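Local atomic coordinates of transmembrane oligosaccharyl transferase (Archaeoglobus fulgidus, PDB entry 3WAJ), a protein that belongs to the archaeal AglB branch of the STT3 family, with a helical membrane region of the GT-C clan followed by a C-terminal part of mixed helices and sheets. Residues 321-324 against 325-329; 219-222 against 223-227; 736-739 against 740-744; 656-659 against 660-664. All coordinates share one frame; numbering follows the deposited sequence.

Contact 1 of 4, residues 321-324 against 325-329; sequences IVLT and ALIMG
Ala325, Leu326, Ile327 and Met328 each donate a backbone N-H to the carbonyl four residues back, from Ile321 to Thr324, in unbroken alpha-helical geometry. Met328 N donates to Thr324 O at 2.7 Å, nearly straight, with an N-H...O angle of 173°. Thr324 adds a side-chain bond to the ladder. Thr324 OG1 donates to Ile321 O at 3.0 Å, turning the polar end of the side chain back onto the helix. With chi1 at 75°, OG1 stands between the backbone N and the carbonyl carbon, within reach of the carbonyl three residues back. Ile321 O therefore holds two donors, Ala325 N and Thr324 OG1, and both reach it from the same face of its carbonyl plane. Threonine often bonds in this way to a carbonyl of the preceding turn in membrane helices; here the helix is 315-332, in the STT3 N-terminal region. Ile321 and Thr324 both touch Phe230 of helix 221-234, and Ile321 also touches Val234. One turn apart on another strip of the helix, Leu323 and Ile327 meet through methyls. CD1 of Leu323 is 3.6 Å from CD1 of Ile327, and the two chains cross obliquely. Ile327 CD1 also lies 3.2 Å from Leu323 O. The bent Met328 chain brings SD back to 3.6 Å from Thr324 O.

Contact 2 of 4, residues 219-222 against 223-227; sequences FIIA and PIILA
Near the start of helix 221-234, a 3-10 turn runs into a proline, and here Ile220, Ile221 and Ala222 meet Pro223, Ile224 and Ile225. Pro223 has no N-H to give to Phe219 O. That carbonyl instead takes Ala222 N at 2.8 Å, a bond of 3-10 spacing. Pro223 CD lies against two carbonyls, 3.2 Å from Phe219 O and 3.1 Å from Ile220 O. Past the ring the alpha-helical pattern is in place. Ile225 N donates to Ile221 O with an almost straight N-H...O angle of 176°, and Leu226 N donates to Ala222 O at 3.0 Å. The side chains add looser apolar contacts. Ile220 CD1 comes to 4.1 Å from Pro223 CG, and the two side chains cross at about a right angle. Ile221 puts CG1 on the side away from its backbone N (chi1 -172°). Ile221 CG1 is then 4.2 Å from Ile225 CD1, and Ile221 CD1 is 4.3 Å from Ile224 CD1. Neighbouring helices cover Ile221 and Ile225: Ile208 of helix 199-214 touches both, and helix 163-181 gives Leu174 to Ile221 and Phe177 to Ile225. Ala222 touches Phe254, Val283 and Ser287. A proline in the opening turn, where its missing N-H costs no alpha-helical bond further on, is typical of the start of an alpha helix.

Contact 3 of 4, residues 736-739 against 740-744; sequences VSPT and MGTQE
Gln743 makes both hydrogen bonds that join the loop 736-739 to the helix beginning at Met740. Gln743 N donates to Thr739 O at 2.9 Å. From the side chain, Gln743 NE2 reaches back past the helix start to Pro738 O, at 2.8 Å and with an N-H...O angle of 167°. The acceptor lies in the amide plane of Gln743, while NE2 is tilted 25° from the carbonyl plane of Pro738. The chain is extended beyond CG, which lets the amide span the first turn. Gln743 CG itself passes 3.4 Å from Thr739 O. Two successive carbonyls are thus held by one residue, one through the backbone and one through the side chain. Thr739 is the N-cap of helix 740-755, and the residues before it belong to the loop that comes from helix 717-732. Glu727 accepts from Thr739 N and bonds Thr742 OG1, which also bonds Trp705 NE1. Glu704 takes Gly741 N and makes a weak bond with Thr739 OG1; a carboxylate at this helix start would probably be favoured by the helix dipole. The apolar contacts centre on the proline. Pro738 CB lies 3.6 Å from Thr742 CG2. With Thr742 chi1 at -64°, CG2 swings opposite the backbone N and meets the proline, while OG1 on the other branch goes to Glu727. Pro738 CB also approaches Gln743 CG at 4.1 Å.

Contact 4 of 4, residues 656-659 against 660-664; sequences WDIP and LNSII
Pro659, Leu660, Asn661 and Ser662 form a type II beta turn that reverses the chain just before strand 663-664. Asn661, third in the turn, has the positive phi (69°) that this turn type needs. The closing backbone bond is weak: Ser662 N lies 3.4 Å from Pro659 O, with an N-H...O angle of 127°. The serine side chain strengthens the closure. Ser662 OG donates to the same Pro659 O at 2.9 Å, so one carbonyl holds two donors from one residue. Ser662 OG is also 3.8 Å from Pro659 CD, beside the proline ring. The two arms of the turn meet again through isoleucines. Ile658 and Ile664 reach toward each other tip to tip, with Ile658 CG2 at 3.7 Å from Ile664 CD1, and the two CD1 methyls 3.9 Å apart. Ile658 CG2 also lies 3.5 Å from Ser662 CB, so it sits between the turn and the strand. Tyr642 of strand 640-643 touches Ile658, Pro659 and Ser662, and Ala652 of strand 649-652 touches Ile658. The turn leads into 663-664, an outer strand within this chain of the three-stranded antiparallel sheet; its Ile663 bonds Tyr643 through the backbone and packs on helix 717-732.

Overall arrangement
Contacts 1 and 2 lie in the STT3 N-terminal region, on helices 315-332 and 221-234. Their centres are about 15 Å apart, and residues of contact 1 rest on helix 221-234. Contact 1 is on the surface; contact 2 is partly buried among other helices. Both are held by helical backbone bonds and apolar side chains. Contacts 3 and 4 lie far off, with centres 48 to 63 Å from these, and about 20 Å from each other. Helix 717-732 touches both. Contact 3 is partly buried and rich in polar bonds around a helix start. Contact 4 is a surface turn closed by a serine.

Contact 1 of 4, residues 321-324 against 325-329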
loop_
_atom_site.group_PDB
_atom_site.type_symbol
_atom_site.label_atom_id
_atom_site.label_comp_id
_atom_site.label_asym_id
_atom_site.label_seq_id
_atom_site.Cartn_x
_atom_site.Cartn_y
_atom_site.Cartn_z
ATOM N N ILE A 321 -10.698 -14.108 37.809
ATOM C CA ILE A 321 -11.870 -13.484 37.194
ATOM C C ILE A 321 -12.025 -12.032 37.652
ATOM O O ILE A 321 -12.268 -11.123 36.845
ATOM C CB ILE A 321 -13.151 -14.236 37.554
ATOM C CG1 ILE A 321 -13.110 -15.668 37.009
ATOM C CG2 ILE A 321 -14.360 -13.487 37.028
ATOM C CD1 ILE A 321 -12.968 -15.734 35.522
ATOM N N VAL A 322 -11.866 -11.829 38.955
ATOM C CA VAL A 322 -12.001 -10.512 39.556
ATOM C C VAL A 322 -10.873 -9.600 39.111
ATOM O O VAL A 322 -11.112 -8.456 38.726
ATOM C CB VAL A 322 -12.026 -10.611 41.086
ATOM C CG1 VAL A 322 -11.611 -9.294 41.723
ATOM C CG2 VAL A 322 -13.409 -11.061 41.561
ATOM N N LEU A 323 -9.649 -10.118 39.166
ATOM C CA LEU A 323 -8.465 -9.375 38.735
ATOM C C LEU A 323 -8.619 -8.817 37.320
ATOM O O LEU A 323 -8.349 -7.641 37.086
ATOM C CB LEU A 323 -7.219 -10.264 38.809
ATOM C CG LEU A 323 -5.831 -9.624 38.957
ATOM C CD1 LEU A 323 -4.972 -9.878 37.728
ATOM C CD2 LEU A 323 -5.915 -8.132 39.253
ATOM N N THR A 324 -9.057 -9.657 36.385
ATOM C CA THR A 324 -9.248 -9.216 35.005
ATOM C C THR A 324 -10.377 -8.193 34.889
ATOM O O THR A 324 -10.268 -7.236 34.120
ATOM C CB THR A 324 -9.524 -10.391 34.039
ATOM O OG1 THR A 324 -10.864 -10.862 34.223
ATOM C CG2 THR A 324 -8.540 -11.522 34.275
ATOM N N ALA A 325 -11.457 -8.404 35.642
ATOM C CA ALA A 325 -12.593 -7.480 35.661
ATOM C C ALA A 325 -12.133 -6.057 35.963
ATOM O O ALA A 325 -12.480 -5.115 35.245
ATOM C CB ALA A 325 -13.621 -7.925 36.677
ATOM N N LEU A 326 -11.346 -5.916 37.027
ATOM C CA LEU A 326 -10.762 -4.632 37.406
ATOM C C LEU A 326 -9.883 -4.036 36.307
ATOM O O LEU A 326 -10.029 -2.860 35.961
ATOM C CB LEU A 326 -9.961 -4.765 38.703
ATOM C CG LEU A 326 -10.781 -5.219 39.909
ATOM C CD1 LEU A 326 -9.973 -5.112 41.192
ATOM C CD2 LEU A 326 -12.071 -4.417 40.009
ATOM N N ILE A 327 -8.968 -4.841 35.771
ATOM C CA ILE A 327 -8.134 -4.412 34.649
ATOM C C ILE A 327 -9.015 -3.950 33.480
ATOM O O ILE A 327 -8.785 -2.882 32.903
ATOM C CB ILE A 327 -7.180 -5.534 34.189
ATOM C CG1 ILE A 327 -6.247 -5.943 35.327
ATOM C CG2 ILE A 327 -6.360 -5.093 32.983
ATOM C CD1 ILE A 327 -5.775 -7.381 35.218
ATOM N N MET A 328 -10.025 -4.758 33.151
ATOM C CA MET A 328 -11.065 -4.377 32.192
ATOM C C MET A 328 -11.740 -3.073 32.616
ATOM O O MET A 328 -11.987 -2.198 31.788
ATOM C CB MET A 328 -12.131 -5.478 32.087
ATOM C CG MET A 328 -12.121 -6.280 30.791
ATOM S SD MET A 328 -10.615 -7.243 30.560
ATOM C CE MET A 328 -11.121 -8.346 29.240
ATOM N N GLY A 329 -12.034 -2.956 33.912
ATOM C CA GLY A 329 -12.697 -1.791 34.472
ATOM C C GLY A 329 -11.950 -0.480 34.307
ATOM O O GLY A 329 -12.483 0.464 33.725
#

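Contact 2 of 4, residues 219-222 against 223-227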
loop_
_atom_site.group_PDB
_atom_site.type_symbol
_atom_site.label_atom_id
_atom_site.label_comp_id
_atom_site.label_asym_id
_atom_site.label_seq_id
_atom_site.Cartn_x
_atom_site.Cartn_y
_atom_site.Cartn_z
ATOM N N PHE A 219 2.149 -4.714 20.144
ATOM C CA PHE A 219 1.881 -4.870 21.577
ATOM C C PHE A 219 0.748 -5.881 21.781
ATOM O O PHE A 219 0.602 -6.448 22.852
ATOM C CB PHE A 219 1.495 -3.521 22.196
ATOM C CG PHE A 219 0.209 -2.964 21.648
ATOM C CD1 PHE A 219 -1.017 -3.327 22.207
ATOM C CD2 PHE A 219 0.218 -2.119 20.551
ATOM C CE1 PHE A 219 -2.211 -2.853 21.684
ATOM C CE2 PHE A 219 -0.967 -1.627 20.027
ATOM C CZ PHE A 219 -2.187 -1.997 20.597
ATOM N N ILE A 220 -0.057 -6.080 20.740
ATOM C CA ILE A 220 -1.183 -7.010 20.763
ATOM C C ILE A 220 -0.785 -8.438 21.157
ATOM O O ILE A 220 -1.615 -9.193 21.646
ATOM C CB ILE A 220 -1.920 -7.015 19.386
ATOM C CG1 ILE A 220 -3.379 -7.431 19.549
ATOM C CG2 ILE A 220 -1.224 -7.947 18.395
ATOM C CD1 ILE A 220 -4.125 -6.631 20.559
ATOM N N ILE A 221 0.478 -8.812 20.955
ATOM C CA ILE A 221 0.947 -10.129 21.390
ATOM C C ILE A 221 0.890 -10.231 22.923
ATOM O O ILE A 221 0.793 -11.324 23.482
ATOM C CB ILE A 221 2.382 -10.424 20.874
ATOM C CG1 ILE A 221 2.791 -11.864 21.171
ATOM C CG2 ILE A 221 3.388 -9.504 21.519
ATOM C CD1 ILE A 221 1.946 -12.885 20.470
ATOM N N ALA A 222 0.932 -9.088 23.606
ATOM C CA ALA A 222 0.893 -9.100 25.074
ATOM C C ALA A 222 -0.441 -9.614 25.667
ATOM O O ALA A 222 -0.420 -10.514 26.510
ATOM C CB ALA A 222 1.314 -7.742 25.674
ATOM N N PRO A 223 -1.596 -9.048 25.239
ATOM C CA PRO A 223 -2.888 -9.606 25.665
ATOM C C PRO A 223 -3.012 -11.091 25.333
ATOM O O PRO A 223 -3.572 -11.853 26.125
ATOM C CB PRO A 223 -3.904 -8.829 24.827
ATOM C CG PRO A 223 -3.233 -7.549 24.487
ATOM C CD PRO A 223 -1.764 -7.824 24.426
ATOM N N ILE A 224 -2.492 -11.497 24.177
ATOM C CA ILE A 224 -2.555 -12.901 23.758
ATOM C C ILE A 224 -1.893 -13.836 24.773
ATOM O O ILE A 224 -2.519 -14.770 25.261
ATOM C CB ILE A 224 -1.948 -13.102 22.351
ATOM C CG1 ILE A 224 -2.842 -12.454 21.284
ATOM C CG2 ILE A 224 -1.748 -14.580 22.042
ATOM C CD1 ILE A 224 -2.254 -12.506 19.884
ATOM N N ILE A 225 -0.628 -13.576 25.086
ATOM C CA ILE A 225 0.091 -14.340 26.101
ATOM C C ILE A 225 -0.588 -14.281 27.472
ATOM O O ILE A 225 -0.597 -15.266 28.207
ATOM C CB ILE A 225 1.551 -13.865 26.218
ATOM C CG1 ILE A 225 2.263 -14.058 24.884
ATOM C CG2 ILE A 225 2.285 -14.624 27.328
ATOM C CD1 ILE A 225 3.702 -13.579 24.879
ATOM N N LEU A 226 -1.156 -13.131 27.821
ATOM C CA LEU A 226 -1.843 -13.008 29.104
ATOM C C LEU A 226 -3.082 -13.891 29.129
ATOM O O LEU A 226 -3.438 -14.425 30.174
ATOM C CB LEU A 226 -2.198 -11.560 29.411
ATOM C CG LEU A 226 -1.023 -10.683 29.825
ATOM C CD1 LEU A 226 -1.489 -9.240 29.932
ATOM C CD2 LEU A 226 -0.424 -11.159 31.148
ATOM N N ALA A 227 -3.727 -14.064 27.977
ATOM C CA ALA A 227 -4.824 -15.029 27.873
ATOM C C ALA A 227 -4.354 -16.460 28.179
ATOM O O ALA A 227 -5.116 -17.252 28.745
ATOM C CB ALA A 227 -5.508 -14.948 26.508
#

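Contact 3 of 4, residues 736-739 against 740-744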
loop_
_atom_site.group_PDB
_atom_site.type_symbol
_atom_site.label_atom_id
_atom_site.label_comp_id
_atom_site.label_asym_id
_atom_site.label_seq_id
_atom_site.Cartn_x
_atom_site.Cartn_y
_atom_site.Cartn_z
ATOM N N VAL A 736 -14.739 -9.531 -19.997
ATOM C CA VAL A 736 -13.732 -8.603 -19.483
ATOM C C VAL A 736 -13.723 -7.267 -20.224
ATOM O O VAL A 736 -14.208 -7.146 -21.357
ATOM C CB VAL A 736 -12.298 -9.207 -19.400
ATOM C CG1 VAL A 736 -12.356 -10.729 -19.263
ATOM C CG2 VAL A 736 -11.475 -8.811 -20.595
ATOM N N SER A 737 -13.176 -6.258 -19.562
ATOM C CA SER A 737 -13.258 -4.901 -20.059
ATOM C C SER A 737 -12.004 -4.590 -20.885
ATOM O O SER A 737 -11.040 -5.370 -20.862
ATOM C CB SER A 737 -13.448 -3.938 -18.886
ATOM O OG SER A 737 -12.227 -3.711 -18.227
ATOM N N PRO A 738 -12.022 -3.485 -21.655
ATOM C CA PRO A 738 -10.857 -3.235 -22.522
ATOM C C PRO A 738 -9.621 -2.818 -21.729
ATOM O O PRO A 738 -9.763 -2.375 -20.573
ATOM C CB PRO A 738 -11.308 -2.053 -23.396
ATOM C CG PRO A 738 -12.842 -2.000 -23.252
ATOM C CD PRO A 738 -13.104 -2.496 -21.859
ATOM N N THR A 739 -8.436 -2.958 -22.339
ATOM C CA THR A 739 -7.200 -2.415 -21.772
ATOM C C THR A 739 -7.358 -0.912 -21.596
ATOM O O THR A 739 -8.109 -0.269 -22.340
ATOM C CB THR A 739 -5.976 -2.685 -22.668
ATOM O OG1 THR A 739 -6.176 -2.052 -23.934
ATOM C CG2 THR A 739 -5.743 -4.193 -22.863
ATOM N N MET A 740 -6.634 -0.349 -20.639
ATOM C CA MET A 740 -6.846 1.050 -20.265
ATOM C C MET A 740 -6.623 2.051 -21.402
ATOM O O MET A 740 -7.358 3.033 -21.520
ATOM C CB MET A 740 -6.019 1.402 -19.029
ATOM C CG MET A 740 -6.635 0.837 -17.759
ATOM S SD MET A 740 -5.637 1.074 -16.278
ATOM C CE MET A 740 -4.138 0.206 -16.804
ATOM N N GLY A 741 -5.620 1.798 -22.236
ATOM C CA GLY A 741 -5.404 2.601 -23.431
ATOM C C GLY A 741 -6.617 2.621 -24.350
ATOM O O GLY A 741 -7.010 3.670 -24.893
ATOM N N THR A 742 -7.230 1.460 -24.519
ATOM C CA THR A 742 -8.460 1.379 -25.294
ATOM C C THR A 742 -9.597 2.115 -24.571
ATOM O O THR A 742 -10.423 2.803 -25.200
ATOM C CB THR A 742 -8.828 -0.073 -25.573
ATOM O OG1 THR A 742 -7.807 -0.651 -26.395
ATOM C CG2 THR A 742 -10.170 -0.167 -26.275
ATOM N N GLN A 743 -9.634 2.004 -23.253
ATOM C CA GLN A 743 -10.673 2.713 -22.502
ATOM C C GLN A 743 -10.594 4.201 -22.743
ATOM O O GLN A 743 -11.619 4.862 -22.901
ATOM C CB GLN A 743 -10.567 2.410 -21.015
ATOM C CG GLN A 743 -10.758 0.958 -20.680
ATOM C CD GLN A 743 -10.845 0.752 -19.197
ATOM O OE1 GLN A 743 -11.078 1.702 -18.458
ATOM N NE2 GLN A 743 -10.648 -0.485 -18.743
ATOM N N GLU A 744 -9.375 4.730 -22.762
ATOM C CA GLU A 744 -9.179 6.162 -22.998
ATOM C C GLU A 744 -9.650 6.540 -24.419
ATOM O O GLU A 744 -10.328 7.559 -24.614
ATOM C CB GLU A 744 -7.704 6.530 -22.802
ATOM C CG GLU A 744 -7.306 7.853 -23.448
ATOM C CD GLU A 744 -5.826 8.183 -23.244
ATOM O OE1 GLU A 744 -5.168 8.652 -24.203
ATOM O OE2 GLU A 744 -5.324 7.981 -22.112
#

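Contact 4 of 4, residues 656-659 against 660-664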
loop_
_atom_site.group_PDB
_atom_site.type_symbol
_atom_site.label_atom_id
_atom_site.label_comp_id
_atom_site.label_asym_id
_atom_site.label_seq_id
_atom_site.Cartn_x
_atom_site.Cartn_y
_atom_site.Cartn_z
ATOM N N TRP A 656 -30.719 -0.536 -18.939
ATOM C CA TRP A 656 -32.117 -0.954 -19.038
ATOM C C TRP A 656 -32.717 -0.518 -20.360
ATOM O O TRP A 656 -33.833 -0.905 -20.696
ATOM C CB TRP A 656 -32.934 -0.416 -17.858
ATOM C CG TRP A 656 -32.395 -0.887 -16.562
ATOM C CD1 TRP A 656 -31.631 -0.175 -15.678
ATOM C CD2 TRP A 656 -32.516 -2.210 -16.020
ATOM N NE1 TRP A 656 -31.291 -0.972 -14.606
ATOM C CE2 TRP A 656 -31.817 -2.226 -14.796
ATOM C CE3 TRP A 656 -33.149 -3.381 -16.453
ATOM C CZ2 TRP A 656 -31.748 -3.370 -13.988
ATOM C CZ3 TRP A 656 -33.079 -4.515 -15.656
ATOM C CH2 TRP A 656 -32.387 -4.502 -14.434
ATOM N N ASP A 657 -31.966 0.290 -21.109
ATOM C CA ASP A 657 -32.374 0.708 -22.448
ATOM C C ASP A 657 -31.780 -0.202 -23.520
ATOM O O ASP A 657 -31.991 0.005 -24.718
ATOM C CB ASP A 657 -31.936 2.153 -22.703
ATOM C CG ASP A 657 -32.734 3.149 -21.902
ATOM O OD1 ASP A 657 -33.976 3.035 -21.898
ATOM O OD2 ASP A 657 -32.119 4.038 -21.273
ATOM N N ILE A 658 -31.026 -1.203 -23.074
ATOM C CA ILE A 658 -30.317 -2.104 -23.965
ATOM C C ILE A 658 -31.148 -3.372 -24.205
ATOM O O ILE A 658 -31.429 -4.111 -23.257
ATOM C CB ILE A 658 -28.936 -2.468 -23.382
ATOM C CG1 ILE A 658 -28.059 -1.214 -23.258
ATOM C CG2 ILE A 658 -28.253 -3.525 -24.231
ATOM C CD1 ILE A 658 -26.771 -1.454 -22.487
ATOM N N PRO A 659 -31.553 -3.612 -25.474
ATOM C CA PRO A 659 -32.383 -4.777 -25.813
ATOM C C PRO A 659 -31.712 -6.031 -25.295
ATOM O O PRO A 659 -30.482 -6.106 -25.359
ATOM C CB PRO A 659 -32.358 -4.803 -27.351
ATOM C CG PRO A 659 -32.086 -3.419 -27.757
ATOM C CD PRO A 659 -31.254 -2.779 -26.657
ATOM N N LEU A 660 -32.495 -6.976 -24.775
ATOM C CA LEU A 660 -31.959 -8.271 -24.364
ATOM C C LEU A 660 -31.159 -8.882 -25.519
ATOM O O LEU A 660 -31.443 -8.607 -26.691
ATOM C CB LEU A 660 -33.089 -9.223 -23.940
ATOM C CG LEU A 660 -33.753 -9.003 -22.574
ATOM C CD1 LEU A 660 -34.987 -9.898 -22.372
ATOM C CD2 LEU A 660 -32.756 -9.226 -21.469
ATOM N N ASN A 661 -30.156 -9.689 -25.174
ATOM C CA ASN A 661 -29.316 -10.402 -26.141
ATOM C C ASN A 661 -28.399 -9.497 -26.975
ATOM O O ASN A 661 -27.955 -9.876 -28.062
ATOM C CB ASN A 661 -30.165 -11.303 -27.048
ATOM C CG ASN A 661 -31.009 -12.284 -26.270
ATOM O OD1 ASN A 661 -30.563 -12.848 -25.270
ATOM N ND2 ASN A 661 -32.249 -12.485 -26.721
ATOM N N SER A 662 -28.126 -8.302 -26.467
ATOM C CA SER A 662 -27.188 -7.408 -27.118
ATOM C C SER A 662 -25.782 -7.825 -26.742
ATOM O O SER A 662 -25.578 -8.507 -25.754
ATOM C CB SER A 662 -27.411 -5.972 -26.647
ATOM O OG SER A 662 -28.510 -5.391 -27.301
ATOM N N ILE A 663 -24.789 -7.420 -27.510
ATOM C CA ILE A 663 -23.455 -7.503 -26.950
ATOM C C ILE A 663 -23.052 -6.106 -26.434
ATOM O O ILE A 663 -23.076 -5.114 -27.162
ATOM C CB ILE A 663 -22.427 -8.281 -27.861
ATOM C CG1 ILE A 663 -21.163 -7.481 -28.109
ATOM C CG2 ILE A 663 -23.063 -8.828 -29.131
ATOM C CD1 ILE A 663 -20.155 -7.705 -27.028
ATOM N N ILE A 664 -22.767 -6.038 -25.138
ATOM C CA ILE A 664 -22.510 -4.774 -24.452
ATOM C C ILE A 664 -21.029 -4.653 -24.113
ATOM O O ILE A 664 -20.448 -5.561 -23.509
ATOM C CB ILE A 664 -23.315 -4.694 -23.123
ATOM C CG1 ILE A 664 -24.819 -4.832 -23.384
ATOM C CG2 ILE A 664 -23.004 -3.400 -22.367
ATOM C CD1 ILE A 664 -25.638 -5.140 -22.137
#